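Long-range contacts in MaoC domain protein dehydratase (Chloroflexus aurantiacus, PDB 4E3E), which catalyses the reversible dehydration of (2R,3S)-beta-methylmalyl-CoA to mesaconyl-CoA in the glyoxylate assimilation cycle of carbon dioxide fixation: residues I20-P25 / T107-I112; A61-L66 / A97-G102; K75-I80 / Y142-M147; A273-R278 / D343-M348; E294-M299 / A309-T314. One frame throughout, in Å; residues are numbered along the deposited sequence.

In the fold
The five contacts are spread over the long antiparallel sheet of this double hot dog fold and helix 65-80 packed on it. Interactions 1 and 3 have centres about 9 Å apart. They touch through H22 and D79 and through T24 and K75, and their segments alternate along the chain. They tie N-terminal strands to helix 65-80. Interaction 2 lies at the start of that helix, its centre about 22 Å from that of interaction 3. Interactions 4 and 5, centres about 8 Å apart, join strands of the C-terminal half of this sheet. Along the chain, interaction 5 is nested inside the loop closed by interaction 4. Interactions 1 and 5 lie on opposite sides of the chain's centre.

Interaction 1. Residues I20-P25 / T107-I112; sequences IVHATP and TTSKVI
Strand 19-27, outermost in the hot dog sheet within this chain, is paired here with its antiparallel neighbour, strand 104-116. I20 and S109 form the hydrogen-bonded pair. I20 N donates to S109 O at 2.7 Å, and S109 N returns a bond to I20 O at 2.9 Å. V21 and T108 make the next, non-hydrogen-bonded pair, and their side chains lie alongside each other, pointing the same way. H22 N then reaches T107 O at 3.1 Å. Beyond this the two backbones part, and a water bridges A23 O and T107 N.

The H22 side chain turns back over strand 104-116. Its CG is anti to the carbonyl carbon (chi1 -54°), which brings CD2 to 3.9 Å from T107 CG2. The ring meets S109 edge-on. NE2 lies 2.8 Å from S109 OG, with the hydroxyl in the ring plane, and the bond is nearly straight at 169°. Either atom could be the donor. S109 OG is also bonded to S129, and H22 ND1 to D79 of helix 65-80. A leucine in place of H22 would probably leave S109 OG and the D79 carboxylate without this shared partner. With both ring nitrogens bonded, the imidazole is fixed in rotation. The acidic partner at ND1 would be expected to favour a proton there and may raise the basicity of the ring.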
# COMPACT_ATOMS: atom_id res chain seq x y z
N ILE A 20 23.53 -0.86 -21.92
CA ILE A 20 22.46 -1.79 -21.62
C ILE A 20 21.12 -1.04 -21.57
O ILE A 20 20.97 -0.08 -20.80
CB ILE A 20 22.69 -2.51 -20.28
CG1 ILE A 20 24.05 -3.24 -20.29
CG2 ILE A 20 21.54 -3.47 -19.99
CD1 ILE A 20 24.48 -3.76 -18.94
N VAL A 21 20.17 -1.48 -22.39
CA VAL A 21 18.81 -0.94 -22.37
C VAL A 21 17.96 -1.81 -21.46
O VAL A 21 17.73 -2.97 -21.76
CB VAL A 21 18.20 -0.87 -23.80
CG1 VAL A 21 16.76 -0.35 -23.74
CG2 VAL A 21 19.05 0.00 -24.70
N HIS A 22 17.54 -1.27 -20.34
CA HIS A 22 16.81 -2.01 -19.35
C HIS A 22 15.36 -2.25 -19.66
O HIS A 22 14.71 -1.47 -20.31
CB HIS A 22 16.96 -1.36 -17.98
CG HIS A 22 18.39 -1.15 -17.56
ND1 HIS A 22 19.20 -2.15 -17.30
CD2 HIS A 22 19.13 -0.02 -17.39
CE1 HIS A 22 20.38 -1.70 -16.96
NE2 HIS A 22 20.34 -0.39 -17.02
N ALA A 23 14.84 -3.33 -19.14
CA ALA A 23 13.46 -3.68 -19.31
C ALA A 23 12.49 -2.87 -18.45
O ALA A 23 12.89 -2.19 -17.56
CB ALA A 23 13.27 -5.15 -19.04
N THR A 24 11.22 -3.02 -18.73
CA THR A 24 10.19 -2.51 -17.86
C THR A 24 10.10 -1.04 -17.64
O THR A 24 10.23 -0.57 -16.56
CB THR A 24 10.30 -3.16 -16.48
OG1 THR A 24 10.77 -4.47 -16.63
CG2 THR A 24 8.99 -3.20 -15.81
N PRO A 25 9.83 -0.31 -18.69
CA PRO A 25 9.52 1.10 -18.57
C PRO A 25 8.29 1.27 -17.70
O PRO A 25 7.43 0.45 -17.68
CB PRO A 25 9.25 1.52 -19.99
CG PRO A 25 8.90 0.30 -20.69
CD PRO A 25 9.61 -0.82 -20.03
N THR A 107 15.12 3.43 -18.58
CA THR A 107 16.49 3.58 -18.10
C THR A 107 17.47 2.83 -19.00
O THR A 107 17.17 1.75 -19.53
CB THR A 107 16.61 3.15 -16.63
OG1 THR A 107 15.63 3.85 -15.85
CG2 THR A 107 18.00 3.48 -16.05
N THR A 108 18.64 3.43 -19.21
CA THR A 108 19.73 2.74 -19.88
C THR A 108 20.96 2.97 -19.04
O THR A 108 21.05 4.00 -18.36
CB THR A 108 19.99 3.31 -21.29
OG1 THR A 108 20.44 4.66 -21.16
CG2 THR A 108 18.73 3.28 -22.13
N SER A 109 21.88 2.02 -19.06
CA SER A 109 23.15 2.13 -18.35
C SER A 109 24.32 1.88 -19.30
O SER A 109 24.26 1.01 -20.17
CB SER A 109 23.24 1.14 -17.19
OG SER A 109 22.29 1.46 -16.19
N LYS A 110 25.39 2.66 -19.11
CA LYS A 110 26.63 2.46 -19.85
C LYS A 110 27.76 2.08 -18.89
O LYS A 110 27.91 2.69 -17.84
CB LYS A 110 27.00 3.73 -20.59
CG LYS A 110 28.22 3.57 -21.48
CD LYS A 110 28.48 4.90 -22.17
CE LYS A 110 28.96 4.67 -23.56
NZ LYS A 110 30.39 5.03 -23.73
N VAL A 111 28.55 1.07 -19.25
CA VAL A 111 29.71 0.71 -18.46
C VAL A 111 30.85 1.69 -18.77
O VAL A 111 31.28 1.82 -19.92
CB VAL A 111 30.17 -0.74 -18.72
CG1 VAL A 111 31.39 -1.08 -17.88
CG2 VAL A 111 29.03 -1.71 -18.43
N ILE A 112 31.30 2.40 -17.73
CA ILE A 112 32.33 3.42 -17.87
C ILE A 112 33.57 3.09 -17.06
O ILE A 112 34.53 3.85 -17.03
CB ILE A 112 31.82 4.83 -17.47
CG1 ILE A 112 31.40 4.87 -15.98
CG2 ILE A 112 30.70 5.28 -18.41
CD1 ILE A 112 31.22 6.27 -15.42
O HOH W 1 13.60 0.76 -17.95

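Interaction 2. Residues A61-L66 / A97-G102; sequences APIDSL and AVVYPG
I63 and V99 carry the one direct hydrogen bond between these two loop segments. I63 N donates to V99 O at 2.8 Å, with an angle of 160° at the hydrogen. The donor lies 26° off the carbonyl plane. Water 2 adds a second, indirect link. It donates to I63 O and accepts from V99 N, so both polar backbone groups of V99 are used towards I63.

The segment 61-66 leads into helix 65-80, and D64 is its N-cap. D64 OD2 accepts from L66 N at 2.8 Å through its anti lone pair. P62 to S65 and A97 to V98 belong, by similarity, to the substrate-binding residues of this MaoC-like hot dog domain. The contact therefore probably joins two loops that border the substrate site.

Apolar contacts fill in around the hydrogen bond. A chi1 of -56° swings I63 CG1 to the side of its backbone N, where it lies 3.7 Å from V99 CG1. Further out, I63 CD1 meets P101 CD, also at 3.7 Å, the two side chains running past one another with opposite headings. P62 CB touches V98 CG1 at 3.6 Å. That same V98 methyl sits over one face of the Y100 ring, offset toward its rim. A61 O approaches the ring at its edge, 3.9 Å from Y100 CD1. The phenolic OH of Y100 is bonded to E59 N.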
# COMPACT_ATOMS: atom_id res chain seq x y z
N ALA A 61 1.48 18.70 -8.31
CA ALA A 61 2.52 18.24 -7.43
C ALA A 61 3.38 17.28 -8.21
O ALA A 61 2.90 16.40 -8.83
CB ALA A 61 1.92 17.55 -6.24
N PRO A 62 4.68 17.47 -8.14
CA PRO A 62 5.61 16.57 -8.84
C PRO A 62 5.85 15.28 -8.03
O PRO A 62 5.63 15.27 -6.83
CB PRO A 62 6.90 17.38 -8.86
CG PRO A 62 6.83 18.19 -7.59
CD PRO A 62 5.38 18.56 -7.44
N ILE A 63 6.31 14.23 -8.71
CA ILE A 63 6.79 13.01 -8.07
C ILE A 63 8.02 13.33 -7.19
O ILE A 63 8.90 14.07 -7.61
CB ILE A 63 7.16 11.94 -9.16
CG1 ILE A 63 5.99 11.65 -10.11
CG2 ILE A 63 7.65 10.64 -8.52
CD1 ILE A 63 4.69 11.27 -9.42
N ASP A 64 8.08 12.78 -5.98
CA ASP A 64 9.23 12.92 -5.13
C ASP A 64 10.51 12.50 -5.89
O ASP A 64 10.56 11.42 -6.49
CB ASP A 64 9.07 12.01 -3.90
CG ASP A 64 10.08 12.32 -2.80
OD1 ASP A 64 9.64 12.72 -1.69
OD2 ASP A 64 11.31 12.16 -3.02
N SER A 65 11.55 13.34 -5.82
CA SER A 65 12.83 13.07 -6.47
C SER A 65 13.38 11.70 -6.10
O SER A 65 13.97 11.02 -6.95
CB SER A 65 13.88 14.14 -6.11
OG SER A 65 13.70 15.29 -6.90
N LEU A 66 13.22 11.30 -4.85
CA LEU A 66 13.73 9.99 -4.44
C LEU A 66 12.88 8.82 -4.97
O LEU A 66 13.41 7.73 -5.22
CB LEU A 66 13.88 9.91 -2.93
CG LEU A 66 14.94 10.82 -2.36
CD1 LEU A 66 15.01 10.52 -0.87
CD2 LEU A 66 16.30 10.54 -3.01
N ALA A 97 14.50 17.07 -15.94
CA ALA A 97 13.10 17.48 -16.04
C ALA A 97 12.27 16.95 -14.88
O ALA A 97 12.50 15.84 -14.37
CB ALA A 97 12.50 17.05 -17.38
N VAL A 98 11.32 17.77 -14.44
CA VAL A 98 10.33 17.37 -13.43
C VAL A 98 9.52 16.17 -13.93
O VAL A 98 9.18 16.07 -15.12
CB VAL A 98 9.38 18.54 -13.11
CG1 VAL A 98 8.32 18.16 -12.10
CG2 VAL A 98 10.17 19.72 -12.60
N VAL A 99 9.22 15.26 -13.01
CA VAL A 99 8.38 14.09 -13.27
C VAL A 99 7.01 14.31 -12.62
O VAL A 99 6.93 14.68 -11.44
CB VAL A 99 9.04 12.81 -12.69
CG1 VAL A 99 8.21 11.57 -13.01
CG2 VAL A 99 10.45 12.65 -13.27
N TYR A 100 5.94 14.10 -13.39
CA TYR A 100 4.57 14.23 -12.91
C TYR A 100 3.84 12.87 -13.01
O TYR A 100 4.25 12.03 -13.82
CB TYR A 100 3.82 15.25 -13.78
CG TYR A 100 4.31 16.68 -13.64
CD1 TYR A 100 4.11 17.40 -12.45
CD2 TYR A 100 4.93 17.33 -14.71
CE1 TYR A 100 4.54 18.71 -12.33
CE2 TYR A 100 5.36 18.65 -14.59
CZ TYR A 100 5.16 19.34 -13.40
OH TYR A 100 5.58 20.64 -13.27
N PRO A 101 2.77 12.67 -12.21
CA PRO A 101 1.92 11.48 -12.42
C PRO A 101 1.52 11.38 -13.88
O PRO A 101 1.15 12.40 -14.49
CB PRO A 101 0.66 11.80 -11.58
CG PRO A 101 1.17 12.70 -10.47
CD PRO A 101 2.28 13.51 -11.09
N GLY A 102 1.59 10.17 -14.44
CA GLY A 102 1.27 9.96 -15.85
C GLY A 102 2.49 9.85 -16.74
O GLY A 102 2.39 9.37 -17.87
O HOH W 2 10.11 15.25 -10.05

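Interaction 3. Residues K75-I80 / Y142-M147; sequences KTVPDI and YIRWVM
R144 and I80 bury the most surface here, followed by T76. R144 rises from strand 138-149 toward the end of helix 65-80. Its CG stands between the backbone N and the carbonyl carbon (chi1 81°), and the chain then runs extended to NE. This carries the guanidinium up to the helix. R144 NH2 donates to T76 OG1 at 3.0 Å, with an angle of 155° at the hydrogen. The hydroxyl lies somewhat out of the guanidinium plane.

Water 3 closes a second path between the same side chains. It sits at the guanidinium edge, in plane, and accepts from R144 NE at 2.8 Å. It donates to T76 OG1 at 2.9 Å and is also 2.7 Å from Y142 OH. Three buried side chains thus surround this water.

The helix packed across the curved antiparallel sheet is the hot dog arrangement, and this contact is one of the places where the two meet. The short axes are 11.5 Å apart at closest approach, crossing at -40°. R144 NH1 also bonds to N87, a substrate-binding residue by similarity, so R144 is probably second shell to that site. Its NH2 bonds to S81 as well, and T76 OG1 to F73 O.

I80 supplies the apolar part. Its CG2 lies over one face of the guanidinium, 3.8 Å from R144 NH2. The same methyl touches V146 CG2 at 4.0 Å, the two side chains crossing at about a right angle.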
# COMPACT_ATOMS: atom_id res chain seq x y z
N LYS A 75 15.11 -0.34 -12.14
CA LYS A 75 15.20 -0.85 -13.51
C LYS A 75 16.57 -1.43 -13.87
O LYS A 75 16.67 -2.33 -14.70
CB LYS A 75 14.90 0.24 -14.55
CG LYS A 75 13.64 1.03 -14.31
CD LYS A 75 12.45 0.14 -14.46
CE LYS A 75 11.56 0.18 -13.23
NZ LYS A 75 10.63 -0.92 -13.57
N THR A 76 17.62 -0.88 -13.25
CA THR A 76 19.00 -1.27 -13.59
C THR A 76 19.40 -2.53 -12.85
O THR A 76 20.35 -3.22 -13.25
CB THR A 76 20.04 -0.16 -13.26
OG1 THR A 76 20.31 -0.13 -11.84
CG2 THR A 76 19.58 1.19 -13.74
N VAL A 77 18.68 -2.83 -11.77
CA VAL A 77 19.07 -3.95 -10.89
C VAL A 77 19.22 -5.33 -11.59
O VAL A 77 20.24 -6.01 -11.40
CB VAL A 77 18.19 -4.02 -9.63
CG1 VAL A 77 18.45 -5.31 -8.83
CG2 VAL A 77 18.44 -2.79 -8.75
N PRO A 78 18.22 -5.74 -12.42
CA PRO A 78 18.35 -7.04 -13.09
C PRO A 78 19.66 -7.21 -13.87
O PRO A 78 20.26 -8.28 -13.83
CB PRO A 78 17.14 -7.06 -14.05
CG PRO A 78 16.14 -6.15 -13.41
CD PRO A 78 16.98 -5.03 -12.85
N ASP A 79 20.12 -6.14 -14.53
CA ASP A 79 21.29 -6.20 -15.42
C ASP A 79 22.62 -5.79 -14.78
O ASP A 79 23.68 -6.19 -15.26
CB ASP A 79 21.05 -5.34 -16.65
CG ASP A 79 19.78 -5.72 -17.38
OD1 ASP A 79 19.62 -6.91 -17.69
OD2 ASP A 79 18.95 -4.84 -17.63
N ILE A 80 22.56 -4.99 -13.72
CA ILE A 80 23.77 -4.44 -13.12
C ILE A 80 24.12 -5.08 -11.79
O ILE A 80 25.27 -5.46 -11.58
CB ILE A 80 23.67 -2.89 -12.97
CG1 ILE A 80 23.36 -2.23 -14.32
CG2 ILE A 80 24.94 -2.31 -12.32
CD1 ILE A 80 24.33 -2.55 -15.44
N TYR A 142 23.06 9.52 -13.18
CA TYR A 142 24.01 9.38 -12.08
C TYR A 142 25.03 8.30 -12.43
O TYR A 142 24.85 7.54 -13.39
CB TYR A 142 23.30 9.04 -10.75
CG TYR A 142 22.55 7.73 -10.80
CD1 TYR A 142 23.21 6.51 -10.62
CD2 TYR A 142 21.17 7.70 -11.03
CE1 TYR A 142 22.53 5.30 -10.69
CE2 TYR A 142 20.47 6.50 -11.10
CZ TYR A 142 21.16 5.30 -10.92
OH TYR A 142 20.50 4.10 -10.99
N ILE A 143 26.10 8.25 -11.65
CA ILE A 143 27.08 7.20 -11.74
C ILE A 143 26.98 6.41 -10.45
O ILE A 143 26.82 6.98 -9.37
CB ILE A 143 28.50 7.77 -11.90
CG1 ILE A 143 28.65 8.44 -13.28
CG2 ILE A 143 29.57 6.70 -11.68
CD1 ILE A 143 29.79 9.42 -13.34
N ARG A 144 27.04 5.09 -10.55
CA ARG A 144 27.19 4.28 -9.36
C ARG A 144 28.19 3.19 -9.66
O ARG A 144 28.44 2.87 -10.83
CB ARG A 144 25.83 3.72 -8.86
CG ARG A 144 25.29 2.48 -9.56
CD ARG A 144 24.05 1.99 -8.83
NE ARG A 144 23.26 0.97 -9.53
CZ ARG A 144 23.08 -0.27 -9.09
NH1 ARG A 144 23.64 -0.69 -7.94
NH2 ARG A 144 22.32 -1.11 -9.79
N TRP A 145 28.79 2.65 -8.61
CA TRP A 145 29.69 1.52 -8.78
C TRP A 145 29.38 0.46 -7.78
O TRP A 145 28.98 0.76 -6.66
CB TRP A 145 31.17 1.93 -8.83
CG TRP A 145 31.70 2.72 -7.65
CD1 TRP A 145 32.55 2.27 -6.65
CD2 TRP A 145 31.48 4.14 -7.35
NE1 TRP A 145 32.85 3.27 -5.76
CE2 TRP A 145 32.24 4.42 -6.12
CE3 TRP A 145 30.75 5.18 -7.94
CZ2 TRP A 145 32.24 5.68 -5.52
CZ3 TRP A 145 30.76 6.44 -7.33
CH2 TRP A 145 31.49 6.68 -6.15
N VAL A 146 29.51 -0.79 -8.23
CA VAL A 146 29.06 -1.96 -7.48
C VAL A 146 30.14 -3.04 -7.50
O VAL A 146 30.87 -3.18 -8.48
CB VAL A 146 27.75 -2.57 -8.07
CG1 VAL A 146 26.56 -1.68 -7.77
CG2 VAL A 146 27.84 -2.73 -9.57
N MSE A 147 30.23 -3.79 -6.42
CA MSE A 147 31.14 -4.92 -6.36
C MSE A 147 30.33 -6.11 -6.80
O MSE A 147 29.34 -6.46 -6.15
CB MSE A 147 31.60 -5.09 -4.93
CG MSE A 147 32.62 -6.22 -4.95
SE MSE A 147 33.29 -6.40 -3.12
CE MSE A 147 34.69 -5.00 -3.17
O HOH W 3 22.16 2.11 -11.87

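Interaction 4. Residues A273-R278 / D343-M348; sequences AINSGR and DYTVLM
D343 O is gripped by two successive backbone donors of the facing strand. N275 N reaches it at 2.8 Å and S276 N at 3.0 Å. The first bond is the more bent, at 147° against 166° at the hydrogen. D343 N in turn donates to S276 O at 2.9 Å. One residue of strand 338-349 is thus set against two of strand 270-278.

On the other side of this irregularity the regular ladder resumes. I274 faces Y344 as a non-hydrogen-bonded pair, and A273 faces T345 as a hydrogen-bonded one. T345 N donates to A273 O at 2.9 Å, while the return bond from A273 N is weak. A273 O also touches Y344 CB at 3.2 Å.

S276 OG packs on D343 CB at 3.3 Å. A chi1 of 167° turns the D343 carboxylate so that OD2 lies 3.7 Å from the same S276 OG. The N275 side chain crosses that of D343 at about a right angle. D343 OD2 forms a salt bridge with R311 of the next strand, which would balance the charge of this buried carboxylate. The one-residue shift in register, with N275 and S276 both opposite D343, is a classic beta bulge within the central antiparallel sheet.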
# COMPACT_ATOMS: atom_id res chain seq x y z
N ALA A 273 20.22 17.24 -6.46
CA ALA A 273 21.37 16.43 -6.82
C ALA A 273 21.74 15.47 -5.70
O ALA A 273 21.52 15.77 -4.52
CB ALA A 273 22.58 17.31 -7.13
N ILE A 274 22.31 14.34 -6.09
CA ILE A 274 22.98 13.43 -5.16
C ILE A 274 24.48 13.46 -5.46
O ILE A 274 24.89 13.16 -6.58
CB ILE A 274 22.43 12.00 -5.27
CG1 ILE A 274 20.96 11.97 -4.85
CG2 ILE A 274 23.25 11.04 -4.41
CD1 ILE A 274 20.18 10.77 -5.36
N ASN A 275 25.28 13.82 -4.46
CA ASN A 275 26.73 13.98 -4.63
C ASN A 275 27.50 12.71 -4.27
O ASN A 275 28.46 12.33 -4.94
CB ASN A 275 27.23 15.15 -3.78
CG ASN A 275 26.42 16.41 -4.03
OD1 ASN A 275 25.89 17.03 -3.09
ND2 ASN A 275 26.29 16.77 -5.29
N SER A 276 27.07 12.07 -3.19
CA SER A 276 27.64 10.77 -2.84
C SER A 276 26.72 10.10 -1.85
O SER A 276 25.83 10.75 -1.28
CB SER A 276 29.07 10.90 -2.28
OG SER A 276 29.04 11.48 -1.00
N GLY A 277 26.92 8.80 -1.65
CA GLY A 277 26.06 8.01 -0.81
C GLY A 277 26.80 6.74 -0.50
O GLY A 277 27.28 6.05 -1.41
N ARG A 278 26.92 6.45 0.78
CA ARG A 278 27.54 5.22 1.24
C ARG A 278 26.58 4.51 2.19
O ARG A 278 26.12 5.12 3.16
CB ARG A 278 28.84 5.50 1.96
CG ARG A 278 30.08 5.35 1.08
CD ARG A 278 31.35 5.82 1.79
NE ARG A 278 31.26 7.27 1.96
CZ ARG A 278 32.29 8.11 2.03
NH1 ARG A 278 33.55 7.68 1.94
NH2 ARG A 278 32.06 9.41 2.20
N ASP A 343 25.11 12.49 0.87
CA ASP A 343 25.58 13.85 0.62
C ASP A 343 24.85 14.31 -0.64
O ASP A 343 25.01 13.72 -1.70
CB ASP A 343 27.13 13.79 0.43
CG ASP A 343 27.75 15.08 -0.16
OD1 ASP A 343 27.07 16.09 -0.52
OD2 ASP A 343 28.98 15.07 -0.28
N TYR A 344 24.04 15.35 -0.50
CA TYR A 344 23.15 15.75 -1.57
C TYR A 344 22.91 17.24 -1.50
O TYR A 344 23.37 17.91 -0.56
CB TYR A 344 21.81 14.96 -1.48
CG TYR A 344 21.07 15.14 -0.17
CD1 TYR A 344 21.59 14.64 1.03
CD2 TYR A 344 19.84 15.84 -0.12
CE1 TYR A 344 20.93 14.80 2.23
CE2 TYR A 344 19.17 16.01 1.10
CZ TYR A 344 19.72 15.47 2.27
OH TYR A 344 19.07 15.63 3.49
N THR A 345 22.20 17.75 -2.49
CA THR A 345 21.95 19.17 -2.60
C THR A 345 20.45 19.42 -2.71
O THR A 345 19.75 18.85 -3.58
CB THR A 345 22.68 19.75 -3.82
OG1 THR A 345 24.09 19.55 -3.66
CG2 THR A 345 22.40 21.25 -3.95
N VAL A 346 19.96 20.29 -1.82
CA VAL A 346 18.54 20.64 -1.79
C VAL A 346 18.37 22.06 -2.30
O VAL A 346 19.31 22.87 -2.28
CB VAL A 346 17.96 20.52 -0.37
CG1 VAL A 346 18.03 19.07 0.12
CG2 VAL A 346 18.70 21.45 0.60
N LEU A 347 17.17 22.36 -2.77
CA LEU A 347 16.79 23.72 -3.09
C LEU A 347 15.92 24.23 -1.94
O LEU A 347 15.10 23.48 -1.42
CB LEU A 347 16.01 23.78 -4.41
CG LEU A 347 16.66 23.17 -5.66
CD1 LEU A 347 15.69 23.23 -6.84
CD2 LEU A 347 17.97 23.86 -6.01
N MSE A 348 16.11 25.50 -1.55
CA MSE A 348 15.31 26.11 -0.48
C MSE A 348 14.97 27.55 -0.83
O MSE A 348 15.84 28.28 -1.31
CB MSE A 348 16.11 26.06 0.82
CG MSE A 348 15.35 26.72 1.97
SE MSE A 348 16.25 26.40 3.71
CE MSE A 348 16.19 24.43 3.99

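Interaction 5. Residues E294-M299 / A309-T314; sequences EILAKM and ALRVRT
L296 lies across R313, with its CD1 over one face of the guanidinium, 3.9 Å from R313 NH2 and offset toward the rim. The same methyl is 3.9 Å from R313 CB. The arginine chain bends at chi3 (-49°), which brings its guanidinium back over the leucine. L296 CB rests 3.5 Å from R311 O, and L296 CD1 also meets the R311 chain at CG. An alanine in place of L296 would probably open a gap between the two arginine chains and set the R313 guanidinium freer to turn.

Both arginines are also held by acids. R313 NH1 forms a salt bridge with D341, and R311 forms salt bridges with D343 and D167.

The two strands, 288-300 and 307-318, make a beta hairpin in the C-terminal part of the sheet. Its ladder is broken by a classic beta bulge, in which L296 and A297 both face R311. Their two N atoms share R311 O through weak bonds. R311 N answers with a bond to A297 O at 2.9 Å. The ladder is regular on either side of the bulge. E294 N donates to R313 O at 2.8 Å, and M299 N to A309 O at 3.0 Å and 175°.

The face carrying I295, K298, L310 and V312 is apolar near the backbone. L310 CD2 touches K298 CG at 3.8 Å and I295 CG2 at 4.1 Å. K298 lies alongside L310, and its ammonium group bonds to Y199 O and makes a cation-pi contact with W196.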
# COMPACT_ATOMS: atom_id res chain seq x y z
N GLU A 294 24.12 17.73 8.54
CA GLU A 294 25.05 18.86 8.63
C GLU A 294 24.88 19.71 7.39
O GLU A 294 24.72 19.16 6.29
CB GLU A 294 26.48 18.36 8.73
CG GLU A 294 27.52 19.47 8.73
CD GLU A 294 28.92 18.94 8.91
OE1 GLU A 294 29.09 17.72 9.08
OE2 GLU A 294 29.86 19.76 8.88
N ILE A 295 24.90 21.04 7.55
CA ILE A 295 24.96 21.91 6.38
C ILE A 295 26.44 21.99 5.97
O ILE A 295 27.23 22.69 6.62
CB ILE A 295 24.38 23.33 6.64
CG1 ILE A 295 22.97 23.27 7.26
CG2 ILE A 295 24.44 24.17 5.36
CD1 ILE A 295 21.92 22.53 6.43
N LEU A 296 26.80 21.25 4.92
CA LEU A 296 28.19 21.24 4.40
C LEU A 296 28.54 22.55 3.72
O LEU A 296 29.68 23.02 3.82
CB LEU A 296 28.39 20.10 3.41
CG LEU A 296 28.22 18.69 3.99
CD1 LEU A 296 28.39 17.65 2.89
CD2 LEU A 296 29.18 18.46 5.15
N ALA A 297 27.57 23.14 3.03
CA ALA A 297 27.81 24.33 2.22
C ALA A 297 26.52 25.00 1.86
O ALA A 297 25.45 24.36 1.85
CB ALA A 297 28.56 23.95 0.94
N LYS A 298 26.63 26.29 1.57
CA LYS A 298 25.51 27.09 1.10
C LYS A 298 25.95 27.79 -0.18
O LYS A 298 27.03 28.41 -0.21
CB LYS A 298 25.10 28.11 2.17
CG LYS A 298 24.00 29.07 1.73
CD LYS A 298 23.74 30.18 2.75
CE LYS A 298 23.17 29.66 4.06
NZ LYS A 298 22.88 30.77 5.02
N MSE A 299 25.15 27.70 -1.23
CA MSE A 299 25.57 28.20 -2.54
C MSE A 299 24.43 28.97 -3.16
O MSE A 299 23.27 28.55 -3.07
CB MSE A 299 26.02 27.02 -3.44
CG MSE A 299 26.54 25.82 -2.62
SE MSE A 299 26.75 24.15 -3.64
CE MSE A 299 28.47 23.43 -2.95
N ALA A 309 20.73 27.02 -2.88
CA ALA A 309 21.07 25.63 -2.66
C ALA A 309 21.78 25.43 -1.34
O ALA A 309 22.53 26.30 -0.88
CB ALA A 309 21.94 25.10 -3.80
N LEU A 310 21.55 24.28 -0.73
CA LEU A 310 22.34 23.84 0.42
C LEU A 310 22.88 22.46 0.11
O LEU A 310 22.15 21.59 -0.39
CB LEU A 310 21.50 23.77 1.69
CG LEU A 310 20.86 25.05 2.25
CD1 LEU A 310 19.86 24.69 3.35
CD2 LEU A 310 21.90 26.03 2.77
N ARG A 311 24.17 22.28 0.37
CA ARG A 311 24.75 20.96 0.28
C ARG A 311 24.63 20.37 1.68
O ARG A 311 25.10 20.96 2.65
CB ARG A 311 26.22 21.00 -0.17
CG ARG A 311 26.82 19.61 -0.37
CD ARG A 311 28.27 19.66 -0.85
NE ARG A 311 28.77 18.31 -1.15
CZ ARG A 311 29.91 18.06 -1.80
NH1 ARG A 311 30.68 19.05 -2.23
NH2 ARG A 311 30.28 16.81 -2.03
N VAL A 312 23.97 19.22 1.76
CA VAL A 312 23.61 18.61 3.04
C VAL A 312 24.21 17.22 3.12
O VAL A 312 24.18 16.47 2.14
CB VAL A 312 22.08 18.53 3.20
CG1 VAL A 312 21.67 17.89 4.54
CG2 VAL A 312 21.43 19.91 3.04
N ARG A 313 24.76 16.89 4.29
CA ARG A 313 25.04 15.50 4.63
C ARG A 313 23.98 15.05 5.63
O ARG A 313 23.85 15.63 6.71
CB ARG A 313 26.42 15.33 5.27
CG ARG A 313 26.75 13.87 5.58
CD ARG A 313 28.06 13.67 6.40
NE ARG A 313 29.19 14.42 5.84
CZ ARG A 313 29.81 14.14 4.69
NH1 ARG A 313 29.44 13.10 3.94
NH2 ARG A 313 30.82 14.91 4.29
N THR A 314 23.22 14.01 5.27
CA THR A 314 22.36 13.36 6.26
C THR A 314 22.94 12.00 6.59
O THR A 314 23.24 11.20 5.70
CB THR A 314 20.92 13.26 5.79
OG1 THR A 314 20.43 14.59 5.48
CG2 THR A 314 20.04 12.64 6.87